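MmeI (Methylophilus methylotrophus, PDB 5HR4) recognises and cleaves DNA as a Type IIL restriction-modification enzyme and probably also methylates adenine at N6, using S-adenosyl-L-methionine as methyl donor. Local coordinates at residues P482-Q490 with S509-W517. Residues are numbered along the deposited sequence; the frame is centred on the assembly and turned at random.
With SFG (sinefungin), chain H; nucleotides of chain B; nucleotides of chain C.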
ATOM      1  N   PRO A 482      -1.752  -2.183   7.102  1.00 27.72           N
ATOM      2  CA  PRO A 482      -2.585  -3.330   6.689  1.00 28.34           C
ATOM      3  C   PRO A 482      -2.493  -3.597   5.195  1.00 35.10           C
ATOM      4  O   PRO A 482      -2.159  -2.694   4.406  1.00 27.27           O
ATOM      5  CB  PRO A 482      -4.006  -2.889   7.079  1.00 31.49           C
ATOM      6  CG  PRO A 482      -3.830  -1.709   7.987  1.00 29.59           C
ATOM      7  CD  PRO A 482      -2.559  -1.051   7.580  1.00 27.20           C
ATOM      8  N   PRO A 483      -2.841  -4.822   4.762  1.00 34.81           N
ATOM      9  CA  PRO A 483      -2.635  -5.210   3.361  1.00 29.86           C
ATOM     10  C   PRO A 483      -3.543  -4.474   2.390  1.00 31.84           C
ATOM     11  O   PRO A 483      -4.704  -4.181   2.696  1.00 30.30           O
ATOM     12  CB  PRO A 483      -2.954  -6.707   3.370  1.00 31.28           C
ATOM     13  CG  PRO A 483      -3.913  -6.855   4.473  1.00 32.18           C
ATOM     14  CD  PRO A 483      -3.386  -5.943   5.540  1.00 32.61           C
ATOM     15  N   PHE A 484      -2.992  -4.212   1.193  1.00 27.33           N
ATOM     16  CA  PHE A 484      -3.686  -3.536   0.104  1.00 28.16           C
ATOM     17  C   PHE A 484      -4.123  -4.584  -0.903  1.00 27.58           C
ATOM     18  O   PHE A 484      -3.285  -5.297  -1.462  1.00 31.48           O
ATOM     19  CB  PHE A 484      -2.794  -2.531  -0.631  1.00 28.33           C
ATOM     20  CG  PHE A 484      -2.049  -1.588   0.245  1.00 31.21           C
ATOM     21  CD1 PHE A 484      -2.366  -1.417   1.581  1.00 33.92           C
ATOM     22  CD2 PHE A 484      -1.019  -0.837  -0.292  1.00 31.86           C
ATOM     23  CE1 PHE A 484      -1.642  -0.519   2.361  1.00 32.64           C
ATOM     24  CE2 PHE A 484      -0.312   0.058   0.480  1.00 26.90           C
ATOM     25  CZ  PHE A 484      -0.628   0.215   1.807  1.00 27.56           C
ATOM     26  N   VAL A 485      -5.414  -4.671  -1.159  1.00 30.30           N
ATOM     27  CA  VAL A 485      -5.860  -5.606  -2.184  1.00 27.01           C
ATOM     28  C   VAL A 485      -7.040  -4.975  -2.904  1.00 23.65           C
ATOM     29  O   VAL A 485      -8.035  -4.587  -2.279  1.00 25.31           O
ATOM     30  CB  VAL A 485      -6.223  -6.989  -1.606  1.00 28.70           C
ATOM     31  CG1 VAL A 485      -6.669  -7.893  -2.740  1.00 27.35           C
ATOM     32  CG2 VAL A 485      -5.043  -7.642  -0.841  1.00 23.84           C
ATOM     33  N   GLY A 486      -6.928  -4.840  -4.215  1.00 23.26           N
ATOM     34  CA  GLY A 486      -7.968  -4.177  -4.970  1.00 28.88           C
ATOM     35  C   GLY A 486      -9.256  -4.968  -4.972  1.00 27.32           C
ATOM     36  O   GLY A 486      -9.284  -6.159  -4.687  1.00 29.89           O
ATOM     37  N   LYS A 487     -10.346  -4.278  -5.306  1.00 27.71           N
ATOM     38  CA  LYS A 487     -11.671  -4.884  -5.234  1.00 24.39           C
ATOM     39  C   LYS A 487     -11.796  -6.104  -6.136  1.00 29.05           C
ATOM     40  O   LYS A 487     -12.588  -7.006  -5.849  1.00 37.66           O
ATOM     41  CB  LYS A 487     -12.709  -3.851  -5.631  1.00 27.73           C
ATOM     42  CG  LYS A 487     -12.497  -3.342  -7.058  1.00 21.73           C
ATOM     43  CD  LYS A 487     -13.787  -2.753  -7.550  1.00 23.00           C
ATOM     44  CE  LYS A 487     -13.591  -1.996  -8.832  1.00 32.33           C
ATOM     45  NZ  LYS A 487     -14.819  -1.229  -9.130  1.00 37.16           N
ATOM     46  N   SER A 488     -11.054  -6.135  -7.241  1.00 29.84           N
ATOM     47  CA  SER A 488     -11.139  -7.196  -8.232  1.00 26.14           C
ATOM     48  C   SER A 488      -9.924  -8.107  -8.193  1.00 33.15           C
ATOM     49  O   SER A 488      -9.669  -8.834  -9.159  1.00 40.46           O
ATOM     50  CB  SER A 488     -11.294  -6.616  -9.639  1.00 29.05           C
ATOM     51  OG  SER A 488     -12.365  -5.690  -9.711  1.00 35.43           O
ATOM     52  N   LYS A 489      -9.163  -8.082  -7.100  1.00 33.49           N
ATOM     53  CA  LYS A 489      -7.983  -8.929  -6.975  1.00 32.46           C
ATOM     54  C   LYS A 489      -8.015  -9.784  -5.712  1.00 30.55           C
ATOM     55  O   LYS A 489      -6.997 -10.410  -5.380  1.00 26.09           O
ATOM     56  CB  LYS A 489      -6.690  -8.087  -6.992  1.00 28.90           C
ATOM     57  CG  LYS A 489      -6.490  -7.094  -8.186  1.00 33.41           C
ATOM     58  CD  LYS A 489      -6.667  -7.750  -9.578  1.00 37.44           C
ATOM     59  CE  LYS A 489      -5.789  -7.100 -10.670  1.00 37.20           C
ATOM     60  NZ  LYS A 489      -6.468  -6.001 -11.465  1.00 39.59           N
ATOM     61  N   GLN A 490      -9.142  -9.828  -4.995  1.00 23.42           N
ATOM     62  CA  GLN A 490      -9.178 -10.433  -3.668  1.00 31.42           C
ATOM     63  C   GLN A 490      -9.918 -11.776  -3.673  1.00 35.41           C
ATOM     64  O   GLN A 490     -10.858 -11.997  -4.441  1.00 33.41           O
ATOM     65  CB  GLN A 490      -9.806  -9.474  -2.639  1.00 33.59           C
ATOM     66  CG  GLN A 490     -10.867  -8.536  -3.192  1.00 34.75           C
ATOM     67  CD  GLN A 490     -11.545  -7.673  -2.122  1.00 36.24           C
ATOM     68  OE1 GLN A 490     -12.652  -8.003  -1.668  1.00 35.29           O
ATOM     69  NE2 GLN A 490     -10.909  -6.541  -1.750  1.00 27.62           N
ATOM     70  N   SER A 509     -18.471  -3.913  -1.841  1.00 42.44           N
ATOM     71  CA  SER A 509     -17.493  -4.833  -2.409  1.00 43.03           C
ATOM     72  C   SER A 509     -16.441  -4.102  -3.236  1.00 42.68           C
ATOM     73  O   SER A 509     -15.335  -4.629  -3.414  1.00 44.46           O
ATOM     74  CB  SER A 509     -18.185  -5.909  -3.257  1.00 36.30           C
ATOM     75  OG  SER A 509     -19.098  -5.339  -4.176  1.00 41.41           O
ATOM     76  N   ASP A 510     -16.753  -2.890  -3.731  1.00 36.88           N
ATOM     77  CA  ASP A 510     -15.829  -2.026  -4.475  1.00 35.42           C
ATOM     78  C   ASP A 510     -14.727  -1.399  -3.602  1.00 39.66           C
ATOM     79  O   ASP A 510     -14.074  -0.455  -4.112  1.00 39.21           O
ATOM     80  CB  ASP A 510     -16.593  -0.898  -5.160  1.00 38.64           C
ATOM     81  CG  ASP A 510     -17.380  -1.367  -6.356  1.00 41.35           C
ATOM     82  OD1 ASP A 510     -17.031  -2.429  -6.902  1.00 47.12           O
ATOM     83  OD2 ASP A 510     -18.340  -0.671  -6.748  1.00 40.33           O
ATOM     84  N   LEU A 511     -14.487  -1.821  -2.363  1.00 30.42           N
ATOM     85  CA  LEU A 511     -13.433  -1.225  -1.561  1.00 37.41           C
ATOM     86  C   LEU A 511     -12.164  -2.058  -1.642  1.00 30.90           C
ATOM     87  O   LEU A 511     -12.202  -3.264  -1.883  1.00 37.88           O
ATOM     88  CB  LEU A 511     -13.868  -1.087  -0.098  1.00 38.25           C
ATOM     89  CG  LEU A 511     -14.860   0.055   0.114  1.00 32.41           C
ATOM     90  CD1 LEU A 511     -15.461   0.028   1.502  1.00 32.34           C
ATOM     91  CD2 LEU A 511     -14.134   1.348  -0.146  1.00 28.70           C
ATOM     92  N   ASP A 512     -11.031  -1.398  -1.445  1.00 33.38           N
ATOM     93  CA  ASP A 512      -9.802  -2.137  -1.223  1.00 31.94           C
ATOM     94  C   ASP A 512      -9.938  -2.912   0.080  1.00 35.32           C
ATOM     95  O   ASP A 512     -10.677  -2.513   0.988  1.00 33.35           O
ATOM     96  CB  ASP A 512      -8.594  -1.186  -1.171  1.00 25.29           C
ATOM     97  CG  ASP A 512      -7.252  -1.902  -1.427  1.00 27.43           C
ATOM     98  OD1 ASP A 512      -6.793  -2.648  -0.525  1.00 28.99           O
ATOM     99  OD2 ASP A 512      -6.647  -1.712  -2.520  1.00 23.21           O
ATOM    100  N   LEU A 513      -9.248  -4.052   0.161  1.00 31.44           N
ATOM    101  CA  LEU A 513      -9.257  -4.806   1.407  1.00 26.99           C
ATOM    102  C   LEU A 513      -8.812  -3.941   2.583  1.00 32.01           C
ATOM    103  O   LEU A 513      -9.324  -4.097   3.700  1.00 34.08           O
ATOM    104  CB  LEU A 513      -8.367  -6.045   1.291  1.00 27.10           C
ATOM    105  CG  LEU A 513      -8.448  -6.984   2.506  1.00 27.69           C
ATOM    106  CD1 LEU A 513      -9.896  -7.263   2.884  1.00 22.86           C
ATOM    107  CD2 LEU A 513      -7.696  -8.262   2.256  1.00 20.73           C
ATOM    108  N   VAL A 514      -7.861  -3.021   2.360  1.00 31.07           N
ATOM    109  CA  VAL A 514      -7.319  -2.253   3.484  1.00 28.78           C
ATOM    110  C   VAL A 514      -8.412  -1.436   4.160  1.00 32.28           C
ATOM    111  O   VAL A 514      -8.348  -1.181   5.373  1.00 31.53           O
ATOM    112  CB  VAL A 514      -6.146  -1.352   3.037  1.00 31.33           C
ATOM    113  CG1 VAL A 514      -6.600  -0.286   2.066  1.00 25.31           C
ATOM    114  CG2 VAL A 514      -5.466  -0.709   4.253  1.00 33.10           C
ATOM    115  N   ALA A 515      -9.445  -1.038   3.407  1.00 30.52           N
ATOM    116  CA  ALA A 515     -10.524  -0.259   4.003  1.00 28.47           C
ATOM    117  C   ALA A 515     -11.133  -0.975   5.198  1.00 30.81           C
ATOM    118  O   ALA A 515     -11.474  -0.334   6.189  1.00 31.42           O
ATOM    119  CB  ALA A 515     -11.591   0.049   2.961  1.00 24.45           C
ATOM    120  N   ALA A 516     -11.203  -2.310   5.150  1.00 37.13           N
ATOM    121  CA  ALA A 516     -11.799  -3.099   6.231  1.00 33.06           C
ATOM    122  C   ALA A 516     -11.255  -2.754   7.623  1.00 31.70           C
ATOM    123  O   ALA A 516     -12.003  -2.780   8.604  1.00 36.24           O
ATOM    124  CB  ALA A 516     -11.592  -4.580   5.951  1.00 31.72           C
ATOM    125  N   TRP A 517      -9.961  -2.463   7.752  1.00 31.11           N
ATOM    126  CA  TRP A 517      -9.449  -2.189   9.098  1.00 36.32           C
ATOM    127  C   TRP A 517      -9.987  -0.889   9.692  1.00 33.59           C
ATOM    128  O   TRP A 517      -9.935  -0.723  10.912  1.00 32.48           O
ATOM    129  CB  TRP A 517      -7.916  -2.149   9.123  1.00 33.63           C
ATOM    130  CG  TRP A 517      -7.290  -3.502   9.218  1.00 31.79           C
ATOM    131  CD1 TRP A 517      -6.597  -4.016  10.270  1.00 30.86           C
ATOM    132  CD2 TRP A 517      -7.315  -4.524   8.219  1.00 31.80           C
ATOM    133  NE1 TRP A 517      -6.184  -5.297   9.985  1.00 27.14           N
ATOM    134  CE2 TRP A 517      -6.611  -5.628   8.731  1.00 28.78           C
ATOM    135  CE3 TRP A 517      -7.859  -4.605   6.936  1.00 32.64           C
ATOM    136  CZ2 TRP A 517      -6.434  -6.802   8.004  1.00 34.92           C
ATOM    137  CZ3 TRP A 517      -7.689  -5.776   6.213  1.00 33.62           C
ATOM    138  CH2 TRP A 517      -6.984  -6.860   6.749  1.00 36.03           C
TER
HETATM  139  N   SFG H1002       3.874  -3.775   8.956  1.00 39.36           N
HETATM  140  CA  SFG H1002       4.454  -5.086   8.758  1.00 41.66           C
HETATM  141  C   SFG H1002       5.961  -4.909   8.741  1.00 44.47           C
HETATM  142  O   SFG H1002       6.431  -3.758   8.874  1.00 45.42           O
HETATM  143  OXT SFG H1002       6.734  -5.888   8.607  1.00 43.95           O
HETATM  144  CB  SFG H1002       3.980  -5.679   7.436  1.00 40.94           C
HETATM  145  CG  SFG H1002       2.459  -5.675   7.438  1.00 38.68           C
HETATM  146  CD  SFG H1002       2.040  -6.011   6.024  1.00 36.43           C
HETATM  147  NE  SFG H1002       2.119  -4.782   5.259  1.00 35.96           N
HETATM  148  C5' SFG H1002       0.624  -6.608   5.975  1.00 40.93           C
HETATM  149  C4' SFG H1002       0.421  -7.863   6.890  1.00 40.18           C
HETATM  150  O4' SFG H1002      -0.856  -8.065   7.052  1.00 39.00           O
HETATM  151  C3' SFG H1002       0.924  -9.179   6.270  1.00 45.25           C
HETATM  152  O3' SFG H1002       1.966  -9.610   7.021  1.00 50.67           O
HETATM  153  C2' SFG H1002      -0.280 -10.167   6.311  1.00 42.99           C
HETATM  154  O2' SFG H1002       0.135 -11.528   6.754  1.00 45.35           O
HETATM  155  C1' SFG H1002      -1.069  -9.655   7.201  1.00 38.60           C
HETATM  156  N9  SFG H1002      -2.457  -9.860   6.925  1.00 33.27           N
HETATM  157  C8  SFG H1002      -3.077  -9.847   5.748  1.00 37.02           C
HETATM  158  N7  SFG H1002      -4.382 -10.033   5.959  1.00 34.95           N
HETATM  159  C5  SFG H1002      -4.564 -10.152   7.274  1.00 38.51           C
HETATM  160  C6  SFG H1002      -5.705 -10.366   8.009  1.00 37.93           C
HETATM  161  N6  SFG H1002      -7.090 -10.522   7.638  1.00 32.91           N
HETATM  162  N1  SFG H1002      -5.654 -10.457   9.333  1.00 36.32           N
HETATM  163  C2  SFG H1002      -4.457 -10.334   9.956  1.00 32.87           C
HETATM  164  N3  SFG H1002      -3.329 -10.127   9.228  1.00 34.79           N
HETATM  165  C4  SFG H1002      -3.382 -10.036   7.880  1.00 35.93           C
ATOM    166  P    DA B   7      -3.185  -4.649  -6.467  1.00 30.69           P
ATOM    167  OP1  DA B   7      -2.709  -6.052  -6.628  1.00 25.69           O
ATOM    168  OP2  DA B   7      -4.357  -4.375  -5.600  1.00 25.65           O
ATOM    169  O5'  DA B   7      -1.942  -3.756  -6.057  1.00 30.66           O
ATOM    170  C5'  DA B   7      -1.678  -3.430  -4.753  1.00 24.13           C
ATOM    171  C4'  DA B   7      -0.202  -3.206  -4.654  1.00 24.41           C
ATOM    172  O4'  DA B   7       0.155  -2.845  -3.323  1.00 24.74           O
ATOM    173  C3'  DA B   7       0.647  -4.409  -5.026  1.00 26.76           C
ATOM    174  O3'  DA B   7       1.717  -3.940  -5.803  1.00 27.28           O
ATOM    175  C2'  DA B   7       1.111  -4.947  -3.670  1.00 26.25           C
ATOM    176  C1'  DA B   7       1.183  -3.678  -2.840  1.00 27.04           C
ATOM    177  N9   DA B   7       0.892  -3.840  -1.421  1.00 28.76           N
ATOM    178  C8   DA B   7      -0.086  -4.603  -0.875  1.00 26.87           C
ATOM    179  N7   DA B   7      -0.173  -4.495   0.418  1.00 28.44           N
ATOM    180  C5   DA B   7       0.805  -3.568   0.745  1.00 30.34           C
ATOM    181  C6   DA B   7       1.218  -3.000   1.979  1.00 28.00           C
ATOM    182  N6   DA B   7       0.678  -3.319   3.158  1.00 28.36           N
ATOM    183  N1   DA B   7       2.221  -2.102   1.951  1.00 28.37           N
ATOM    184  C2   DA B   7       2.764  -1.789   0.776  1.00 27.62           C
ATOM    185  N3   DA B   7       2.451  -2.247  -0.441  1.00 31.01           N
ATOM    186  C4   DA B   7       1.455  -3.143  -0.380  1.00 28.76           C
TER
ATOM    187  P    DG C  10     -11.678 -11.758 -18.020  1.00 32.14           P
ATOM    188  OP1  DG C  10     -11.269 -13.001 -18.722  1.00 20.80           O
ATOM    189  OP2  DG C  10     -12.989 -11.193 -18.408  1.00 27.79           O
ATOM    190  O5'  DG C  10     -11.661 -11.908 -16.425  1.00 29.82           O
ATOM    191  C5'  DG C  10     -10.437 -11.692 -15.694  1.00 27.67           C
ATOM    192  C4'  DG C  10     -10.696 -11.167 -14.277  1.00 25.23           C
ATOM    193  O4'  DG C  10     -10.858  -9.729 -14.310  1.00 32.18           O
ATOM    194  C3'  DG C  10     -11.946 -11.698 -13.579  1.00 26.86           C
ATOM    195  O3'  DG C  10     -11.728 -11.676 -12.200  1.00 32.54           O
ATOM    196  C2'  DG C  10     -12.996 -10.668 -13.971  1.00 27.83           C
ATOM    197  C1'  DG C  10     -12.178  -9.387 -13.905  1.00 32.29           C
ATOM    198  N9   DG C  10     -12.667  -8.325 -14.775  1.00 27.78           N
ATOM    199  C8   DG C  10     -13.061  -8.441 -16.079  1.00 29.75           C
ATOM    200  N7   DG C  10     -13.439  -7.309 -16.613  1.00 31.11           N
ATOM    201  C5   DG C  10     -13.284  -6.383 -15.589  1.00 31.95           C
ATOM    202  C6   DG C  10     -13.527  -4.984 -15.578  1.00 35.21           C
ATOM    203  O6   DG C  10     -13.960  -4.272 -16.512  1.00 31.90           O
ATOM    204  N1   DG C  10     -13.226  -4.416 -14.318  1.00 32.73           N
ATOM    205  C2   DG C  10     -12.751  -5.127 -13.232  1.00 28.37           C
ATOM    206  N2   DG C  10     -12.533  -4.440 -12.120  1.00 29.00           N
ATOM    207  N3   DG C  10     -12.518  -6.430 -13.240  1.00 34.73           N
ATOM    208  C4   DG C  10     -12.810  -6.995 -14.449  1.00 33.16           C
TER
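Asp512 ties its loop to the backbone of Val485. CB lies beside Val485 O; CG stands anti to the backbone N (chi1 -160°), which carries the carboxylate across. There OD1 accepts from Val485 N at 2.5 Å, on the syn side but 28° out of the carboxylate plane. With its anti lone pair OD1 also takes Val514 N, almost straight at 3.1 Å, closing an Asx turn; a short carboxylate suits this double role. OD2 lies near Val485 O, two acceptors without a hydrogen bond, and Gly486 N is farther off. Leu513 N returns a bond to Val485 O at 2.8 Å, and the Val485 and Leu513 side chains lie side by side, pointing the same way, closest at CB.

Residues 481-484 are the NPPF form of the NPPY/F motif of N6-adenine methyltransferases, after strand 477-480 of the Rossmann-like domain. The adenine of DA7 of chain B lies over one face of Phe484, C6 above the ring centre, its N6 3.2 Å from Pro482 O. Rigid prolines offer CH groups to one face of Trp517, Pro482 CB 4.0 Å from the five-membered ring's centroid and Pro483 CD over the six-membered ring; Pro483 alone also meets sinefungin, CG to C8 at 3.4 Å. Trp517 meets the sinefungin base with its edge; its NE1 bonds to Pro362 O. Long, extended Lys487 runs alongside Asp510, its NZ paired mainly with Glu545 and only weakly with Asp510 OD1, at 3.4 Å.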